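PDB 5OQ3: Cwp19 from Clostridioides difficile, which is probably a peptidoglycan hydrolase of the cell surface, whose TIM-barrel glycoside hydrolase domain is the part described here. Local coordinates for residues F107-E110 with E111-R115; A176-V179 with Q180-I184; D228-A231 with S232-I236. All coordinates share one frame; numbering follows the deposited sequence. Where two conformers were deposited one is given.

Interaction 1. Residues F107-E110 with E111-R115; sequences FLIE and EAHKR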
ATOM      1  N   PHE A 107      16.984  11.649  -2.921  1.00  9.30           N
ATOM      2  CA  PHE A 107      17.116  11.465  -4.352  1.00  9.45           C
ATOM      3  C   PHE A 107      15.818  11.005  -5.010  1.00  9.50           C
ATOM      4  O   PHE A 107      15.370  11.567  -6.031  1.00 10.96           O
ATOM      5  CB  PHE A 107      18.212  10.458  -4.639  1.00 11.00           C
ATOM      6  CG  PHE A 107      18.542  10.310  -6.085  1.00 11.90           C
ATOM      7  CD1 PHE A 107      19.478  11.178  -6.689  1.00 12.59           C
ATOM      8  CD2 PHE A 107      17.980   9.306  -6.852  1.00 12.96           C
ATOM      9  CE1 PHE A 107      19.820  11.039  -8.036  1.00 13.56           C
ATOM     10  CE2 PHE A 107      18.326   9.159  -8.201  1.00 13.24           C
ATOM     11  CZ  PHE A 107      19.232  10.031  -8.792  1.00 12.88           C
ATOM     12  N   LEU A 108      15.160  10.072  -4.339  1.00  8.54           N
ATOM     13  CA  LEU A 108      13.892   9.547  -4.889  1.00  8.96           C
ATOM     14  C   LEU A 108      12.827  10.650  -5.008  1.00  8.31           C
ATOM     15  O   LEU A 108      12.139  10.740  -5.988  1.00  9.09           O
ATOM     16  CB  LEU A 108      13.366   8.388  -4.088  1.00  9.84           C
ATOM     17  CG  LEU A 108      14.294   7.202  -3.846  1.00 10.73           C
ATOM     18  CD1 LEU A 108      13.641   6.132  -2.963  1.00 12.07           C
ATOM     19  CD2 LEU A 108      14.714   6.583  -5.162  1.00 14.61           C
ATOM     20  N   ILE A 109      12.797  11.537  -4.002  1.00  7.60           N
ATOM     21  CA  ILE A 109      11.855  12.624  -3.963  1.00  8.03           C
ATOM     22  C   ILE A 109      12.229  13.768  -4.929  1.00  7.86           C
ATOM     23  O   ILE A 109      11.407  14.220  -5.756  1.00  8.60           O
ATOM     24  CB  ILE A 109      11.722  13.159  -2.539  1.00  7.90           C
ATOM     25  CG1 ILE A 109      11.073  12.089  -1.645  1.00  7.97           C
ATOM     26  CG2 ILE A 109      10.861  14.416  -2.526  1.00  8.37           C
ATOM     27  CD1 ILE A 109      11.170  12.465  -0.189  1.00  8.40           C
ATOM     28  N   GLU A 110      13.495  14.196  -4.851  1.00  7.91           N
ATOM     29  CA  GLU A 110      13.911  15.349  -5.623  1.00  9.39           C
ATOM     30  C   GLU A 110      13.861  15.032  -7.126  1.00  9.44           C
ATOM     31  O   GLU A 110      13.490  15.910  -7.925  1.00 11.25           O
ATOM     32  CB  GLU A 110      15.278  15.862  -5.199  1.00  9.94           C
ATOM     33  CG  GLU A 110      15.260  16.512  -3.816  1.00  9.53           C
ATOM     34  CD  GLU A 110      16.575  16.951  -3.244  1.00 11.15           C
ATOM     35  OE1 GLU A 110      17.628  16.585  -3.743  1.00 13.16           O
ATOM     36  OE2 GLU A 110      16.529  17.715  -2.224  1.00 11.16           O
ATOM     37  N   GLU A 111      14.179  13.792  -7.508  1.00  9.70           N
ATOM     38  CA  GLU A 111      14.119  13.451  -8.896  1.00  9.79           C
ATOM     39  C   GLU A 111      12.692  13.306  -9.419  1.00  9.92           C
ATOM     40  O   GLU A 111      12.421  13.622 -10.591  1.00 11.03           O
ATOM     41  CB  GLU A 111      14.920  12.156  -9.141  1.00 10.95           C
ATOM     42  CG  GLU A 111      16.432  12.362  -8.915  1.00 12.10           C
ATOM     43  CD  GLU A 111      17.129  13.297  -9.901  1.00 13.38           C
ATOM     44  OE1 GLU A 111      16.669  13.370 -11.045  1.00 14.80           O
ATOM     45  OE2 GLU A 111      18.130  13.952  -9.490  1.00 15.98           O
ATOM     46  N   ALA A 112      11.755  12.843  -8.580  1.00  8.68           N
ATOM     47  CA  ALA A 112      10.353  12.895  -8.944  1.00  9.24           C
ATOM     48  C   ALA A 112       9.891  14.325  -9.136  1.00  8.50           C
ATOM     49  O   ALA A 112       9.268  14.664 -10.147  1.00  9.90           O
ATOM     50  CB  ALA A 112       9.477  12.156  -7.893  1.00  9.39           C
ATOM     51  N   HIS A 113      10.232  15.189  -8.183  1.00  8.80           N
ATOM     52  CA  HIS A 113       9.751  16.546  -8.281  1.00  8.66           C
ATOM     53  C   HIS A 113      10.309  17.328  -9.477  1.00 10.12           C
ATOM     54  O   HIS A 113       9.598  18.137 -10.080  1.00 11.46           O
ATOM     55  CB  HIS A 113      10.048  17.267  -6.999  1.00  8.36           C
ATOM     56  CG  HIS A 113       9.167  16.822  -5.860  1.00  8.31           C
ATOM     57  ND1 HIS A 113       9.403  17.187  -4.544  1.00  9.76           N
ATOM     58  CD2 HIS A 113       8.043  16.063  -5.841  1.00  9.89           C
ATOM     59  CE1 HIS A 113       8.429  16.712  -3.782  1.00  9.96           C
ATOM     60  NE2 HIS A 113       7.587  16.027  -4.544  1.00 10.33           N
ATOM     61  N   LYS A 114      11.575  17.072  -9.829  1.00 10.03           N
ATOM     62  CA  LYS A 114      12.149  17.763 -11.011  1.00 12.03           C
ATOM     63  C   LYS A 114      11.427  17.370 -12.293  1.00 13.52           C
ATOM     64  O   LYS A 114      11.462  18.121 -13.273  1.00 17.26           O
ATOM     65  CB  LYS A 114      13.662  17.462 -11.117  1.00 13.18           C
ATOM     66  CG  LYS A 114      14.430  18.310 -10.112  1.00 14.72           C
ATOM     67  CD  LYS A 114      15.938  18.194 -10.269  1.00 16.54           C
ATOM     68  CE  LYS A 114      16.445  16.807  -9.957  1.00 16.06           C
ATOM     69  NZ  LYS A 114      17.920  16.785 -10.070  1.00 16.94           N
ATOM     70  N   ARG A 115      10.787  16.201 -12.302  1.00 12.04           N
ATOM     71  CA  ARG A 115      10.011  15.737 -13.430  1.00 12.93           C
ATOM     72  C   ARG A 115       8.501  16.071 -13.296  1.00 13.37           C
ATOM     73  O   ARG A 115       7.685  15.574 -14.071  1.00 15.75           O
ATOM     74  CB  ARG A 115      10.193  14.235 -13.586  1.00 13.83           C
ATOM     75  CG  ARG A 115      11.578  13.853 -14.062  1.00 13.66           C
ATOM     76  CD  ARG A 115      11.812  12.370 -13.867  1.00 14.57           C
ATOM     77  NE  ARG A 115      13.098  11.992 -14.403  1.00 16.37           N
ATOM     78  CZ  ARG A 115      14.267  12.233 -13.829  1.00 15.53           C
ATOM     79  NH1 ARG A 115      14.357  12.833 -12.646  1.00 14.35           N
ATOM     80  NH2 ARG A 115      15.390  11.870 -14.447  1.00 19.25           N
TER
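F107 and E111 lie one helical turn apart, and E111 N donates to F107 O at 2.9 Å in the i to i+4 pattern that H113 and K114 repeat, while the bond from A112 N to L108 O is weak. The first pair's side chains also meet. E111 CG sits over the centre of the F107 ring, 3.6 Å from the ring centroid and 10° off the normal, a CH-pi contact. The F107 ring reaches it because CG is anti to the backbone N (chi1 -173°). Beyond CG the E111 chain bends at chi2, and its carboxylate plane lies 33° from the ring plane.

This is the C-terminal end of helix 104-114, an outer helix of the TIM barrel, packed on helix 47-63 and strand 118-123. Here salt bridges grip both oxygens of the E111 carboxylate. R115 NH1 reaches E111 OE1 at 2.9 Å through the anti lone pair, and it also bonds to E111 O. K114 NZ meets E111 OE2 at 2.9 Å from above the carboxylate plane. The second charge partner of R115 is D59, through NE.

On another side of the helix, I109 and H113 run side by side. I109 CG2 touches H113 CE1 at 3.6 Å, and I109 O lies over one face of the imidazole. H113 NE2 is hydrogen-bonded to D185, which helps fix the ring's rotation.

Interaction 2. Residues A176-V179 with Q180-I184; sequences AEVV and QNYDI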
ATOM      1  N   ALA A 176       5.715   9.854  11.172  1.00  7.73           N
ATOM      2  CA  ALA A 176       5.921  11.277  11.475  1.00  8.28           C
ATOM      3  C   ALA A 176       7.362  11.691  11.176  1.00  8.82           C
ATOM      4  O   ALA A 176       7.587  12.828  10.756  1.00  9.50           O
ATOM      5  CB  ALA A 176       5.567  11.582  12.885  1.00  9.55           C
ATOM      6  N   GLU A 177       8.313  10.789  11.424  1.00  9.08           N
ATOM      7  CA  GLU A 177       9.717  11.103  11.139  1.00 10.44           C
ATOM      8  C   GLU A 177       9.905  11.446   9.650  1.00  9.30           C
ATOM      9  O   GLU A 177      10.616  12.373   9.273  1.00 10.82           O
ATOM     10  CB  GLU A 177      10.616   9.903  11.516  1.00 13.28           C
ATOM     11  CG  GLU A 177      12.113  10.075  11.264  1.00 15.06           C
ATOM     12  CD  GLU A 177      12.915   8.834  11.631  1.00 16.02           C
ATOM     13  OE1 GLU A 177      12.591   7.694  11.175  1.00 16.14           O
ATOM     14  OE2 GLU A 177      13.900   8.991  12.345  1.00 18.39           O
ATOM     15  N   VAL A 178       9.274  10.641   8.811  1.00  8.30           N
ATOM     16  CA  VAL A 178       9.395  10.832   7.376  1.00  8.20           C
ATOM     17  C   VAL A 178       8.669  12.123   6.930  1.00  6.96           C
ATOM     18  O   VAL A 178       9.210  12.901   6.145  1.00  7.69           O
ATOM     19  CB  VAL A 178       8.866   9.628   6.621  1.00  8.31           C
ATOM     20  CG1 VAL A 178       8.855   9.870   5.120  1.00  9.35           C
ATOM     21  CG2 VAL A 178       9.679   8.400   6.942  1.00  9.72           C
ATOM     22  N   VAL A 179       7.488  12.369   7.488  1.00  6.49           N
ATOM     23  CA  VAL A 179       6.746  13.603   7.181  1.00  7.03           C
ATOM     24  C   VAL A 179       7.548  14.837   7.569  1.00  7.28           C
ATOM     25  O   VAL A 179       7.585  15.831   6.831  1.00  8.43           O
ATOM     26  CB  VAL A 179       5.367  13.599   7.888  1.00  7.48           C
ATOM     27  CG1 VAL A 179       4.617  14.882   7.646  1.00  9.03           C
ATOM     28  CG2 VAL A 179       4.539  12.408   7.456  1.00  8.81           C
ATOM     29  N   GLN A 180       8.179  14.794   8.746  1.00  7.74           N
ATOM     30  CA  GLN A 180       8.952  15.931   9.237  0.50  9.22           C
ATOM     31  C   GLN A 180      10.167  16.202   8.350  1.00  8.46           C
ATOM     32  O   GLN A 180      10.523  17.349   8.070  1.00 10.72           O
ATOM     33  CB  GLN A 180       9.438  15.657  10.665  0.50 10.90           C
ATOM     34  CG  GLN A 180      10.277  16.752  11.313  0.50 14.00           C
ATOM     35  CD  GLN A 180      10.780  16.354  12.687  0.50 16.55           C
ATOM     36  OE1 GLN A 180      10.074  16.579  13.690  0.50 22.99           O
ATOM     37  NE2 GLN A 180      12.036  15.797  12.758  0.50 14.88           N
ATOM     38  N   ASN A 181      10.865  15.120   7.959  1.00  7.21           N
ATOM     39  CA  ASN A 181      12.225  15.241   7.454  1.00  7.73           C
ATOM     40  C   ASN A 181      12.351  15.198   5.936  1.00  7.30           C
ATOM     41  O   ASN A 181      13.444  15.464   5.427  1.00  9.02           O
ATOM     42  CB  ASN A 181      13.128  14.158   8.072  1.00  9.09           C
ATOM     43  CG  ASN A 181      13.369  14.352   9.545  1.00 10.66           C
ATOM     44  OD1 ASN A 181      12.987  15.360  10.120  1.00 12.08           O
ATOM     45  ND2 ASN A 181      13.976  13.341  10.179  1.00 14.45           N
ATOM     46  N   TYR A 182      11.276  14.898   5.207  1.00  7.81           N
ATOM     47  CA  TYR A 182      11.348  14.709   3.772  1.00  7.49           C
ATOM     48  C   TYR A 182      10.173  15.393   3.078  1.00  6.42           C
ATOM     49  O   TYR A 182       9.065  15.390   3.620  1.00  7.73           O
ATOM     50  CB  TYR A 182      11.372  13.219   3.404  1.00  8.21           C
ATOM     51  CG  TYR A 182      12.594  12.493   3.965  1.00  7.21           C
ATOM     52  CD1 TYR A 182      13.806  12.516   3.297  1.00  8.31           C
ATOM     53  CD2 TYR A 182      12.527  11.831   5.173  1.00  8.72           C
ATOM     54  CE1 TYR A 182      14.917  11.882   3.831  1.00  9.29           C
ATOM     55  CE2 TYR A 182      13.609  11.173   5.720  1.00  9.06           C
ATOM     56  CZ  TYR A 182      14.834  11.219   5.044  1.00 10.25           C
ATOM     57  OH  TYR A 182      15.917  10.549   5.597  1.00 11.41           O
ATOM     58  N   ASP A 183      10.383  15.828   1.858  1.00  7.65           N
ATOM     59  CA  ASP A 183       9.382  16.614   1.117  1.00  8.30           C
ATOM     60  C   ASP A 183       8.398  15.718   0.361  1.00  7.94           C
ATOM     61  O   ASP A 183       8.198  15.856  -0.861  1.00  8.78           O
ATOM     62  CB  ASP A 183      10.116  17.564   0.156  1.00 10.16           C
ATOM     63  CG  ASP A 183       9.196  18.481  -0.584  1.00 12.94           C
ATOM     64  OD1 ASP A 183       8.162  18.852   0.003  1.00 14.85           O
ATOM     65  OD2 ASP A 183       9.515  18.810  -1.755  1.00 16.72           O
ATOM     66  N   ILE A 184       7.784  14.803   1.091  1.00  7.18           N
ATOM     67  CA  ILE A 184       6.790  13.963   0.503  1.00  7.81           C
ATOM     68  C   ILE A 184       5.502  14.681   0.197  1.00  7.85           C
ATOM     69  O   ILE A 184       5.125  15.627   0.880  1.00  9.30           O
ATOM     70  CB  ILE A 184       6.523  12.708   1.363  1.00  9.05           C
ATOM     71  CG1 ILE A 184       5.973  13.071   2.754  1.00 10.39           C
ATOM     72  CG2 ILE A 184       7.807  11.858   1.524  1.00  9.53           C
ATOM     73  CD1 ILE A 184       5.478  11.857   3.528  1.00 10.69           C
TER
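V178 meets Y182 and I184 where helix 165-181 runs out. The packed side is apolar. V178 CG1 lies 4.2 Å from Y182 CD2, with V178 CA at the ring's edge and in its plane. I184 folds back after the turn, and its CD1 touches both valines, 4.2 Å from V178 CG1 and 4.1 Å from V179 CG2. I184 CG1 stands between its own backbone N and carbonyl carbon (chi1 62°), and the extended end of the chain then brings CD1 to the valines. F119 and A121 of strand 118-123 also touch I184, so this side faces the barrel wall. The tyrosine hydroxyl is held by D103.

The other side is looser and polar. N181 and Q180 are exposed. Q180 was modelled in two conformers, and in one of them its NE2 reaches N181 OD1, a doubtful link. The N181 amide lies beside E177, ND2 3.9 Å from E177 CG, and the carboxylate and amide planes are 44° apart. The E177 carboxylate is hydrogen-bonded to S83 OG and N84 N.

The backbone bonds slacken in step. Q180 N donates to A176 O at 2.9 Å, N181 N bonds to E177 O at a bent 138°, and Y182 N reaches V178 O only weakly. Y182 is the first residue to leave helical backbone angles, and D183 centres an inverse gamma turn. The chain then enters strand 186-189, an alpha-to-beta connection of the kind that repeats around a TIM barrel.

Interaction 3. Residues D228-A231 with S232-I236; sequences DVKA and SIKSI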
ATOM      1  N   ASP A 228      -5.079   7.915  13.674  1.00  5.71           N
ATOM      2  CA  ASP A 228      -3.973   8.560  14.390  1.00  6.05           C
ATOM      3  C   ASP A 228      -2.834   8.942  13.449  1.00  6.01           C
ATOM      4  O   ASP A 228      -2.204   9.960  13.617  1.00  7.13           O
ATOM      5  CB  ASP A 228      -3.440   7.626  15.488  1.00  7.09           C
ATOM      6  CG  ASP A 228      -4.384   7.518  16.719  1.00  8.26           C
ATOM      7  OD1 ASP A 228      -5.428   8.227  16.765  1.00  9.22           O
ATOM      8  OD2 ASP A 228      -3.987   6.735  17.607  1.00 10.22           O
ATOM      9  N   VAL A 229      -2.593   8.169  12.398  1.00  5.58           N
ATOM     10  CA  VAL A 229      -1.607   8.504  11.379  1.00  5.82           C
ATOM     11  C   VAL A 229      -2.084   9.752  10.626  1.00  5.87           C
ATOM     12  O   VAL A 229      -1.314  10.709  10.449  1.00  6.30           O
ATOM     13  CB  VAL A 229      -1.390   7.308  10.406  1.00  7.11           C
ATOM     14  CG1 VAL A 229      -0.567   7.749   9.173  1.00  8.25           C
ATOM     15  CG2 VAL A 229      -0.645   6.184  11.127  1.00  7.20           C
ATOM     16  N   LYS A 230      -3.340   9.785  10.213  1.00  5.85           N
ATOM     17  CA  LYS A 230      -3.856  10.964   9.538  1.00  6.47           C
ATOM     18  C   LYS A 230      -3.697  12.211  10.398  1.00  6.31           C
ATOM     19  O   LYS A 230      -3.236  13.255   9.924  1.00  6.94           O
ATOM     20  CB  LYS A 230      -5.302  10.767   9.059  1.00  8.29           C
ATOM     21  CG  LYS A 230      -5.645  11.872   8.097  1.00 11.15           C
ATOM     22  CD  LYS A 230      -6.752  11.552   7.275  1.00 16.52           C
ATOM     23  CE  LYS A 230      -7.927  11.839   8.033  1.00 12.50           C
ATOM     24  NZ  LYS A 230      -8.161  13.298   7.997  1.00 21.72           N
ATOM     25  N   ALA A 231      -4.084  12.089  11.669  1.00  6.66           N
ATOM     26  CA  ALA A 231      -3.992  13.254  12.554  1.00  7.10           C
ATOM     27  C   ALA A 231      -2.557  13.737  12.722  1.00  6.92           C
ATOM     28  O   ALA A 231      -2.297  14.937  12.778  1.00  8.62           O
ATOM     29  CB  ALA A 231      -4.616  12.943  13.902  1.00  8.59           C
ATOM     30  N   SER A 232      -1.624  12.801  12.837  1.00  6.69           N
ATOM     31  CA  SER A 232      -0.223  13.142  12.989  1.00  7.16           C
ATOM     32  C   SER A 232       0.266  13.919  11.766  1.00  6.59           C
ATOM     33  O   SER A 232       0.847  14.984  11.854  1.00  9.17           O
ATOM     34  CB  SER A 232       0.609  11.866  13.192  1.00  8.75           C
ATOM     35  OG  SER A 232       1.990  12.161  13.108  1.00 10.10           O
ATOM     36  N   ILE A 233      -0.007  13.362  10.594  1.00  6.99           N
ATOM     37  CA  ILE A 233       0.374  13.998   9.334  1.00  7.02           C
ATOM     38  C   ILE A 233      -0.165  15.420   9.281  1.00  7.82           C
ATOM     39  O   ILE A 233       0.614  16.382   9.048  1.00  9.52           O
ATOM     40  CB  ILE A 233      -0.084  13.199   8.102  1.00  8.21           C
ATOM     41  CG1 ILE A 233       0.583  11.861   8.079  1.00  7.98           C
ATOM     42  CG2 ILE A 233       0.174  13.998   6.824  1.00  8.97           C
ATOM     43  CD1 ILE A 233      -0.082  10.891   7.108  1.00  7.89           C
ATOM     44  N   LYS A 234      -1.461  15.576   9.596  1.00  8.05           N
ATOM     45  CA  LYS A 234      -2.098  16.900   9.436  1.00  9.71           C
ATOM     46  C   LYS A 234      -1.535  17.902  10.427  1.00  9.07           C
ATOM     47  O   LYS A 234      -1.506  19.093  10.124  1.00 11.41           O
ATOM     48  CB  LYS A 234      -3.613  16.767   9.581  1.00 12.80           C
ATOM     49  CG  LYS A 234      -4.302  15.888   8.511  1.00 18.18           C
ATOM     50  CD  LYS A 234      -4.048  16.206   7.038  1.00 23.19           C
ATOM     51  CE  LYS A 234      -4.657  15.119   6.103  1.00 21.94           C
ATOM     52  NZ  LYS A 234      -4.444  15.512   4.674  1.00 23.59           N
ATOM     53  N   SER A 235      -1.092  17.434  11.600  1.00  8.03           N
ATOM     54  CA  SER A 235      -0.562  18.354  12.600  1.00 10.15           C
ATOM     55  C   SER A 235       0.827  18.879  12.215  1.00  9.82           C
ATOM     56  O   SER A 235       1.314  19.856  12.794  1.00 15.20           O
ATOM     57  CB  SER A 235      -0.443  17.621  13.951  1.00 12.24           C
ATOM     58  OG  SER A 235       0.623  16.711  13.965  1.00 13.03           O
ATOM     59  N   ILE A 236       1.483  18.248  11.242  1.00  9.98           N
ATOM     60  CA  ILE A 236       2.791  18.640  10.756  1.00  9.08           C
ATOM     61  C   ILE A 236       2.673  19.383   9.413  1.00  7.95           C
ATOM     62  O   ILE A 236       3.114  20.517   9.263  1.00 10.84           O
ATOM     63  CB  ILE A 236       3.738  17.416  10.637  1.00 10.83           C
ATOM     64  CG1 ILE A 236       3.885  16.732  12.004  1.00 11.99           C
ATOM     65  CG2 ILE A 236       5.087  17.829  10.110  1.00 12.71           C
ATOM     66  CD1 ILE A 236       4.401  15.301  11.924  1.00 15.41           C
TER
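S232 O is gripped by three donors. S235 OG donates to S232 O at 2.7 Å, and the backbone S235 N and I236 N add weak bonds. Across the contact, S232 N donates to D228 O and S235 N to A231 O, both at 3.0 Å.

K230 O accepts K234 N at 2.9 Å, and the bond is fairly straight at 159°. K234 CG also rests against K230 O, at 3.2 Å. The two lysine side chains then cross. K230 CG is set beside its own carbonyl carbon (chi1 -166°), and there K234 CE meets K230 CG at 3.9 Å. K234 bends at chi2 and extends from there. Its ammonium is taken up by a salt bridge to D285 and a hydrogen bond to V240 O.

One residue earlier, I233 N donates almost straight to V229 O, at 176°. The isoleucine's CG1 and CD1 pass close to the same oxygen, and I233 CD1 touches V229 CG1 at 3.8 Å. This pair faces the barrel, against F242 of strand 241-244.

K230 NZ and K234 NZ stand 5.5 Å apart. Their like charges would disfavour closer approach, and the D285 carboxylate probably offsets that cost, leaving the aliphatic parts of both chains to pack.

How the interactions relate
The three contacts come in series along the chain, each at the C-terminal end of an outer helix of the same eight-stranded barrel: helix 104-114, then 165-181, then 214-236. Interactions 1 and 2 have centres about 15 Å apart and touch, as I109 lies against Y182, D183 and I184, and H113 against D183. Interactions 2 and 3 are closer, about 11 Å between centres, and A176 and V179 pack on S232, I233 and I236. Interactions 1 and 3 do not touch; their nearest atoms are about 13 Å apart. Interaction 2 thus bridges the other two, joining three helix ends in a continuous row around the outside of the glycoside hydrolase domain.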